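Local coordinates for protein 1-deoxy-D-xylulose 5-phosphate reductoisomerase (PDB 1R0K) that catalyses the NADPH-dependent rearrangement and reduction of 1-deoxy-D-xylulose 5-phosphate to 2-C-methyl-D-erythritol 4-phosphate in isoprenoid biosynthesis, at residues I34-N39 with A46-R51; R56-D61 with V87-M92; A347-K352 with I377-L382. All coordinates share one frame; numbering follows the deposited sequence.

Interaction 1: residues I34-N39 with A46-R51; sequences IALTAN and ADAAKR. With ACT (acetate ion), chain F.
Leu36 meets helix 42-51 through a single methyl group, set against the peptide that joins Ala48 to Ala49. Its CD1 lies 3.6 Å from Ala49 N, with the carbonyl carbon of Ala48 hardly farther off. The two alanine methyls complete the apolar part of the contact: Leu36 CD1 stands 3.8 Å from Ala48 CB and 4.3 Å from Ala49 CB. Because chi1 of -65° turns CG beside the backbone N, the branched end reaches across to the helix. Small residues let strand and helix approach closely, and the CA atoms of Leu36 and Ala49 are 6.5 Å apart.

This is the first half of a beta-alpha-beta unit, made of strand 31-38, helix 42-51 and strand 56-59, in the parallel sheet of an NADP-binding Rossmann fold. Ala49 also touches Ala57, so the same helix covers both neighbouring strands.

The polar interactions lie at the C-terminal end of the strand, where the chain turns into the loop before the helix. Asn39 N gives a hydrogen bond of 2.9 Å to O of an acetate ion, the N-H...O angle being 153°. Van der Waals contacts flank this bond, Ala38 CB resting 3.6 Å from the same oxygen and Asn39 CB 3.4 Å from acetate OXT. Thr13 OG1, Arg40 N and Asn41 N also hydrogen-bond the ion, which probably came from the crystallisation liquor. Thr13, Arg40 and Asn41 are predicted to bind NADPH, and an anion held here is consistent with the position of the 2'-phosphate in NADP-dependent Rossmann folds.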
loop_
_atom_site.group_PDB
_atom_site.type_symbol
_atom_site.label_atom_id
_atom_site.label_comp_id
_atom_site.label_asym_id
_atom_site.label_seq_id
_atom_site.Cartn_x
_atom_site.Cartn_y
_atom_site.Cartn_z
ATOM N N ILE B 34 15.697 18.526 -22.306
ATOM C CA ILE B 34 16.732 19.544 -22.279
ATOM C C ILE B 34 18.068 18.871 -22.570
ATOM O O ILE B 34 18.595 18.971 -23.675
ATOM C CB ILE B 34 16.803 20.243 -20.900
ATOM C CG1 ILE B 34 15.460 20.903 -20.577
ATOM C CG2 ILE B 34 17.907 21.299 -20.904
ATOM C CD1 ILE B 34 15.026 21.949 -21.583
ATOM N N ALA B 35 18.613 18.169 -21.585
ATOM C CA ALA B 35 19.887 17.497 -21.782
ATOM C C ALA B 35 19.826 16.000 -21.542
ATOM O O ALA B 35 19.032 15.512 -20.738
ATOM C CB ALA B 35 20.945 18.113 -20.883
ATOM N N LEU B 36 20.664 15.276 -22.272
ATOM C CA LEU B 36 20.788 13.836 -22.117
ATOM C C LEU B 36 22.284 13.615 -21.998
ATOM O O LEU B 36 23.062 14.275 -22.685
ATOM C CB LEU B 36 20.263 13.091 -23.346
ATOM C CG LEU B 36 18.776 13.180 -23.690
ATOM C CD1 LEU B 36 18.497 12.234 -24.854
ATOM C CD2 LEU B 36 17.916 12.804 -22.479
ATOM N N THR B 37 22.701 12.712 -21.122
ATOM C CA THR B 37 24.125 12.452 -20.982
ATOM C C THR B 37 24.369 10.957 -20.977
ATOM O O THR B 37 23.473 10.173 -20.672
ATOM C CB THR B 37 24.692 13.021 -19.670
ATOM O OG1 THR B 37 24.371 12.141 -18.585
ATOM C CG2 THR B 37 24.118 14.402 -19.397
ATOM N N ALA B 38 25.587 10.572 -21.333
ATOM C CA ALA B 38 25.976 9.172 -21.343
ATOM C C ALA B 38 27.430 9.119 -20.899
ATOM O O ALA B 38 28.056 10.158 -20.694
ATOM C CB ALA B 38 25.817 8.584 -22.741
ATOM N N ASN B 39 27.963 7.915 -20.739
ATOM C CA ASN B 39 29.346 7.755 -20.316
ATOM C C ASN B 39 30.252 7.492 -21.516
ATOM O O ASN B 39 31.143 8.286 -21.811
ATOM C CB ASN B 39 29.456 6.605 -19.312
ATOM C CG ASN B 39 30.849 6.471 -18.731
ATOM O OD1 ASN B 39 31.407 7.432 -18.203
ATOM N ND2 ASN B 39 31.417 5.272 -18.819
ATOM N N ALA B 46 23.494 9.884 -28.973
ATOM C CA ALA B 46 23.155 10.699 -30.133
ATOM C C ALA B 46 21.780 10.398 -30.713
ATOM O O ALA B 46 21.008 11.315 -30.990
ATOM C CB ALA B 46 24.223 10.534 -31.211
ATOM N N ASP B 47 21.476 9.120 -30.906
ATOM C CA ASP B 47 20.179 8.745 -31.452
ATOM C C ASP B 47 19.048 9.247 -30.566
ATOM O O ASP B 47 18.090 9.843 -31.053
ATOM C CB ASP B 47 20.080 7.231 -31.612
ATOM C CG ASP B 47 20.898 6.723 -32.778
ATOM O OD1 ASP B 47 20.858 7.369 -33.852
ATOM O OD2 ASP B 47 21.571 5.679 -32.624
ATOM N N ALA B 48 19.167 9.010 -29.264
ATOM C CA ALA B 48 18.153 9.453 -28.310
ATOM C C ALA B 48 18.002 10.970 -28.348
ATOM O O ALA B 48 16.888 11.498 -28.349
ATOM C CB ALA B 48 18.529 9.007 -26.904
ATOM N N ALA B 49 19.132 11.669 -28.379
ATOM C CA ALA B 49 19.127 13.125 -28.411
ATOM C C ALA B 49 18.402 13.645 -29.649
ATOM O O ALA B 49 17.574 14.555 -29.563
ATOM C CB ALA B 49 20.560 13.648 -28.385
ATOM N N LYS B 50 18.718 13.065 -30.802
ATOM C CA LYS B 50 18.094 13.484 -32.049
ATOM C C LYS B 50 16.604 13.155 -32.083
ATOM O O LYS B 50 15.803 13.948 -32.570
ATOM C CB LYS B 50 18.816 12.842 -33.240
ATOM C CG LYS B 50 20.221 13.392 -33.445
ATOM C CD LYS B 50 20.871 12.873 -34.714
ATOM C CE LYS B 50 21.217 11.407 -34.614
ATOM N NZ LYS B 50 21.920 10.964 -35.848
ATOM N N ARG B 51 16.236 11.991 -31.560
ATOM C CA ARG B 51 14.835 11.583 -31.533
ATOM C C ARG B 51 14.000 12.557 -30.715
ATOM O O ARG B 51 12.957 13.031 -31.170
ATOM C CB ARG B 51 14.675 10.201 -30.908
ATOM C CG ARG B 51 15.283 9.063 -31.675
ATOM C CD ARG B 51 14.647 7.764 -31.225
ATOM N NE ARG B 51 14.755 7.557 -29.783
ATOM C CZ ARG B 51 15.819 7.034 -29.183
ATOM N NH1 ARG B 51 15.833 6.880 -27.864
ATOM N NH2 ARG B 51 16.867 6.651 -29.903
HETATM C C ACT F . 27.384 4.265 -21.031
HETATM O O ACT F . 27.066 5.323 -21.727
HETATM O OXT ACT F . 28.551 3.764 -20.922
HETATM C CH3 ACT F . 26.355 3.503 -20.258
#

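Interaction 2: residues R56-D61 with V87-M92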
loop_
_atom_site.group_PDB
_atom_site.type_symbol
_atom_site.label_atom_id
_atom_site.label_comp_id
_atom_site.label_asym_id
_atom_site.label_seq_id
_atom_site.Cartn_x
_atom_site.Cartn_y
_atom_site.Cartn_z
ATOM N N ARG B 56 20.790 19.509 -25.742
ATOM C CA ARG B 56 22.202 19.190 -25.592
ATOM C C ARG B 56 22.426 17.737 -25.212
ATOM O O ARG B 56 21.616 17.142 -24.506
ATOM C CB ARG B 56 22.820 20.097 -24.525
ATOM C CG ARG B 56 24.309 19.876 -24.302
ATOM C CD ARG B 56 24.830 20.804 -23.219
ATOM N NE ARG B 56 24.514 22.199 -23.509
ATOM C CZ ARG B 56 24.785 23.212 -22.695
ATOM N NH1 ARG B 56 25.386 22.991 -21.533
ATOM N NH2 ARG B 56 24.443 24.448 -23.040
ATOM N N ALA B 57 23.529 17.176 -25.693
ATOM C CA ALA B 57 23.909 15.802 -25.396
ATOM C C ALA B 57 25.335 15.843 -24.868
ATOM O O ALA B 57 26.214 16.459 -25.472
ATOM C CB ALA B 57 23.839 14.947 -26.652
ATOM N N VAL B 58 25.573 15.189 -23.740
ATOM C CA VAL B 58 26.903 15.196 -23.160
ATOM C C VAL B 58 27.472 13.804 -22.993
ATOM O O VAL B 58 26.835 12.924 -22.415
ATOM C CB VAL B 58 26.905 15.886 -21.781
ATOM C CG1 VAL B 58 28.331 16.041 -21.276
ATOM C CG2 VAL B 58 26.227 17.239 -21.872
ATOM N N ILE B 59 28.674 13.601 -23.521
ATOM C CA ILE B 59 29.341 12.322 -23.377
ATOM C C ILE B 59 30.391 12.556 -22.286
ATOM O O ILE B 59 31.224 13.453 -22.392
ATOM C CB ILE B 59 29.992 11.873 -24.713
ATOM C CG1 ILE B 59 30.460 10.421 -24.598
ATOM C CG2 ILE B 59 31.136 12.805 -25.093
ATOM C CD1 ILE B 59 29.327 9.437 -24.426
ATOM N N ALA B 60 30.321 11.768 -21.220
ATOM C CA ALA B 60 31.232 11.909 -20.090
ATOM C C ALA B 60 32.708 11.819 -20.455
ATOM O O ALA B 60 33.525 12.609 -19.983
ATOM C CB ALA B 60 30.899 10.867 -19.028
ATOM N N ASP B 61 33.044 10.848 -21.292
ATOM C CA ASP B 61 34.422 10.635 -21.705
ATOM C C ASP B 61 34.888 11.710 -22.690
ATOM O O ASP B 61 34.419 11.766 -23.827
ATOM C CB ASP B 61 34.543 9.250 -22.342
ATOM C CG ASP B 61 35.966 8.760 -22.396
ATOM O OD1 ASP B 61 36.809 9.468 -22.985
ATOM O OD2 ASP B 61 36.240 7.670 -21.845
ATOM N N VAL B 87 27.987 18.480 -15.188
ATOM C CA VAL B 87 27.454 19.369 -14.171
ATOM C C VAL B 87 26.671 20.494 -14.833
ATOM O O VAL B 87 25.575 20.836 -14.395
ATOM C CB VAL B 87 28.583 19.961 -13.304
ATOM C CG1 VAL B 87 28.019 21.012 -12.352
ATOM C CG2 VAL B 87 29.258 18.847 -12.515
ATOM N N GLU B 88 27.224 21.062 -15.899
ATOM C CA GLU B 88 26.546 22.145 -16.599
ATOM C C GLU B 88 25.208 21.678 -17.155
ATOM O O GLU B 88 24.209 22.388 -17.057
ATOM C CB GLU B 88 27.430 22.691 -17.721
ATOM C CG GLU B 88 28.676 23.402 -17.209
ATOM C CD GLU B 88 29.608 23.831 -18.325
ATOM O OE1 GLU B 88 29.152 24.549 -19.243
ATOM O OE2 GLU B 88 30.799 23.451 -18.284
ATOM N N ALA B 89 25.181 20.480 -17.732
ATOM C CA ALA B 89 23.933 19.947 -18.268
ATOM C C ALA B 89 22.893 19.862 -17.152
ATOM O O ALA B 89 21.725 20.202 -17.347
ATOM C CB ALA B 89 24.164 18.566 -18.867
ATOM N N ALA B 90 23.332 19.417 -15.977
ATOM C CA ALA B 90 22.453 19.271 -14.823
ATOM C C ALA B 90 21.941 20.615 -14.314
ATOM O O ALA B 90 20.972 20.675 -13.556
ATOM C CB ALA B 90 23.190 18.536 -13.698
ATOM N N MET B 91 22.595 21.690 -14.735
ATOM C CA MET B 91 22.215 23.029 -14.311
ATOM C C MET B 91 21.456 23.790 -15.392
ATOM O O MET B 91 21.184 24.975 -15.236
ATOM C CB MET B 91 23.469 23.819 -13.916
ATOM C CG MET B 91 24.187 23.271 -12.694
ATOM S SD MET B 91 25.743 24.130 -12.372
ATOM C CE MET B 91 25.148 25.645 -11.633
ATOM N N MET B 92 21.107 23.112 -16.484
ATOM C CA MET B 92 20.392 23.775 -17.567
ATOM C C MET B 92 18.958 24.181 -17.218
ATOM O O MET B 92 18.303 24.878 -17.992
ATOM C CB MET B 92 20.428 22.910 -18.831
ATOM C CG MET B 92 21.817 22.851 -19.463
ATOM S SD MET B 92 21.876 21.928 -21.006
ATOM C CE MET B 92 21.169 23.150 -22.152
#
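The thioether of Met92 lies over one face of the Arg56 guanidinium, its sulfur 3.5 Å above the plane and displaced toward the rim. From there Met92 SD is 3.6 Å from both Arg56 CZ and Arg56 NE, and the terminal methyl continues over the group, with Met92 CE 3.6 Å from Arg56 NH2. The two chains cross obliquely. Arg56 runs out fully extended through its first two torsions and then bends (chi3 -54°), which turns the flat head over to the sulfur; Met92 bends at its own last torsion (chi3 78°), and CE is thereby laid along the same face.

Glu88 approaches from another direction, at the edge of the guanidinium and near its plane, where Glu88 CB is 4.3 Å from Arg56 NH1. Its carboxylate stops short of a salt bridge, with Glu88 OE1 4.7 Å from Arg56 NH1. Arg56 NH2 forms a salt bridge with Glu78, on the edge strand 78-81.

Deeper in, the contact turns apolar. Val58 and Ala89 meet methyl to methyl, Val58 CG2 lying 3.9 Å from Ala89 CB. Helix 83-90 belongs to the crossover that carries the chain of this Rossmann-type sheet from edge strand 78-81 back past strands 56-59, 31-38 and 5-10 to strand 96-99; Ala89 and Met92 touch Ala35 as well.

The polarisable sulfur meets the delocalised cation by dispersion and induction over one face of the guanidinium, with ionic pairing supplied by Glu78 at NH2, while the nearby Glu88 probably adds longer-range attraction.

Interaction 3: residues A347-K352 with I377-L382; sequences AKIVEK and IQAAAL
Leu382 and Ile349 carry the contact, Leu382 through one methyl and Ile349 through two, each set against the opposing helix. Leu382 CD1 lies 3.8 Å from Lys352 C and 4.0 Å from Lys352 CB. In return, the two branches of Ile349 divide between successive turns of helix 365-385: CG2 lies 3.9 Å from Ala379 O and 4.3 Å from Ala379 CB, while Ile349 CD1 is 4.0 Å from Leu382 O. The first torsion (chi1 -66°) sets the branches apart, CG1 beside the backbone N and CG2 beside the carbonyl carbon, and the second (chi2 -61°) brings CD1 to Leu382 O. Lys352 offers the base of its side chain to the leucine, and its amino end leads away from the contact.

The small side chain of Ala379 suits the point where the backbones come nearest, its CA being 6.5 Å from that of Ile349. The axes of the two short helical segments pass 9.3 Å apart and make an angle of 123° between their N-to-C directions, so they run neither parallel nor fully antiparallel.

Farther out, Thr353 extends the interface by one residue, touching both Ala379 and Leu382 while its hydroxyl is hydrogen-bonded to Ile349 O. Helix 321-337 underlies both partners, with Ala332 against Ile349 and Ala328 against Ala379. The pair lies in the helical C-terminal domain of the reductoisomerase, away from the annotated substrate, metal and cofactor sites.

With methyls set against alkyl groups and peptide backbone, the attraction between these two segments is essentially dispersive, and their fit depends on shape more than on directed polar bonds.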
loop_
_atom_site.group_PDB
_atom_site.type_symbol
_atom_site.label_atom_id
_atom_site.label_comp_id
_atom_site.label_asym_id
_atom_site.label_seq_id
_atom_site.Cartn_x
_atom_site.Cartn_y
_atom_site.Cartn_z
ATOM N N ALA B 347 33.326 -9.158 3.210
ATOM C CA ALA B 347 32.791 -8.479 4.385
ATOM C C ALA B 347 33.864 -8.302 5.455
ATOM O O ALA B 347 33.812 -7.356 6.239
ATOM C CB ALA B 347 31.601 -9.256 4.958
ATOM N N LYS B 348 34.829 -9.215 5.504
ATOM C CA LYS B 348 35.891 -9.094 6.500
ATOM C C LYS B 348 36.779 -7.896 6.194
ATOM O O LYS B 348 37.126 -7.132 7.090
ATOM C CB LYS B 348 36.728 -10.377 6.564
ATOM C CG LYS B 348 35.965 -11.544 7.176
ATOM C CD LYS B 348 36.826 -12.789 7.324
ATOM C CE LYS B 348 36.007 -13.933 7.915
ATOM N NZ LYS B 348 36.822 -15.164 8.138
ATOM N N ILE B 349 37.142 -7.726 4.928
ATOM C CA ILE B 349 37.973 -6.597 4.537
ATOM C C ILE B 349 37.212 -5.307 4.817
ATOM O O ILE B 349 37.787 -4.330 5.305
ATOM C CB ILE B 349 38.335 -6.646 3.031
ATOM C CG1 ILE B 349 39.233 -7.856 2.739
ATOM C CG2 ILE B 349 39.027 -5.355 2.615
ATOM C CD1 ILE B 349 40.542 -7.857 3.479
ATOM N N VAL B 350 35.917 -5.301 4.514
ATOM C CA VAL B 350 35.117 -4.106 4.752
ATOM C C VAL B 350 35.125 -3.780 6.242
ATOM O O VAL B 350 35.350 -2.634 6.630
ATOM C CB VAL B 350 33.660 -4.288 4.258
ATOM C CG1 VAL B 350 32.808 -3.099 4.682
ATOM C CG2 VAL B 350 33.648 -4.411 2.736
ATOM N N GLU B 351 34.905 -4.794 7.070
ATOM C CA GLU B 351 34.891 -4.610 8.519
ATOM C C GLU B 351 36.222 -4.050 9.021
ATOM O O GLU B 351 36.249 -3.088 9.794
ATOM C CB GLU B 351 34.610 -5.939 9.219
ATOM C CG GLU B 351 34.185 -5.786 10.671
ATOM C CD GLU B 351 34.142 -7.107 11.415
ATOM O OE1 GLU B 351 33.772 -8.130 10.800
ATOM O OE2 GLU B 351 34.468 -7.123 12.621
ATOM N N LYS B 352 37.323 -4.666 8.595
ATOM C CA LYS B 352 38.656 -4.228 9.004
ATOM C C LYS B 352 38.904 -2.775 8.623
ATOM O O LYS B 352 39.427 -1.996 9.419
ATOM C CB LYS B 352 39.734 -5.111 8.370
ATOM C CG LYS B 352 39.840 -6.502 8.976
ATOM C CD LYS B 352 40.934 -7.315 8.296
ATOM C CE LYS B 352 41.073 -8.702 8.903
ATOM N NZ LYS B 352 41.453 -8.651 10.346
ATOM N N ILE B 377 42.334 2.884 -0.716
ATOM C CA ILE B 377 43.744 2.585 -0.519
ATOM C C ILE B 377 43.960 1.757 0.749
ATOM O O ILE B 377 44.728 0.798 0.746
ATOM C CB ILE B 377 44.562 3.887 -0.450
ATOM C CG1 ILE B 377 44.567 4.551 -1.830
ATOM C CG2 ILE B 377 45.982 3.599 0.021
ATOM C CD1 ILE B 377 45.239 5.900 -1.861
ATOM N N GLN B 378 43.273 2.124 1.826
ATOM C CA GLN B 378 43.385 1.407 3.097
ATOM C C GLN B 378 42.846 -0.022 2.984
ATOM O O GLN B 378 43.428 -0.965 3.526
ATOM C CB GLN B 378 42.610 2.155 4.177
ATOM C CG GLN B 378 43.123 3.553 4.438
ATOM C CD GLN B 378 44.198 3.575 5.490
ATOM O OE1 GLN B 378 45.200 2.855 5.392
ATOM N NE2 GLN B 378 44.002 4.398 6.516
ATOM N N ALA B 379 41.725 -0.175 2.285
ATOM C CA ALA B 379 41.122 -1.486 2.099
ATOM C C ALA B 379 42.081 -2.380 1.321
ATOM O O ALA B 379 42.301 -3.539 1.690
ATOM C CB ALA B 379 39.793 -1.353 1.345
ATOM N N ALA B 380 42.652 -1.838 0.248
ATOM C CA ALA B 380 43.589 -2.586 -0.584
ATOM C C ALA B 380 44.783 -3.052 0.241
ATOM O O ALA B 380 45.242 -4.188 0.097
ATOM C CB ALA B 380 44.065 -1.726 -1.751
ATOM N N ALA B 381 45.283 -2.169 1.103
ATOM C CA ALA B 381 46.425 -2.493 1.952
ATOM C C ALA B 381 46.058 -3.645 2.873
ATOM O O ALA B 381 46.849 -4.564 3.066
ATOM C CB ALA B 381 46.834 -1.277 2.772
ATOM N N LEU B 382 44.853 -3.589 3.437
ATOM C CA LEU B 382 44.366 -4.630 4.338
ATOM C C LEU B 382 44.096 -5.931 3.586
ATOM O O LEU B 382 44.382 -7.022 4.083
ATOM C CB LEU B 382 43.083 -4.164 5.032
ATOM C CG LEU B 382 43.242 -3.002 6.018
ATOM C CD1 LEU B 382 41.887 -2.393 6.341
ATOM C CD2 LEU B 382 43.926 -3.505 7.283
#

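From the N terminus, interaction 1 closes a short connection, six residues between its segments, mostly the first part of helix 42-51. Interaction 2 then closes a wider one, in which the chain leaves strand 56-59, builds edge strand 78-81 and returns through helix 83-90. Interaction 3 follows much later and joins two helices of the C-terminal domain. All three are in series; none nests within or crosses another. The first two meet through neighbouring strands, with a probable hydrogen bond of 2.9 Å from Val58 N to Leu36 O, and place helices on opposite faces of one sheet. Interaction 3 lies apart, its nearest atoms about 21 Å from those of interaction 1.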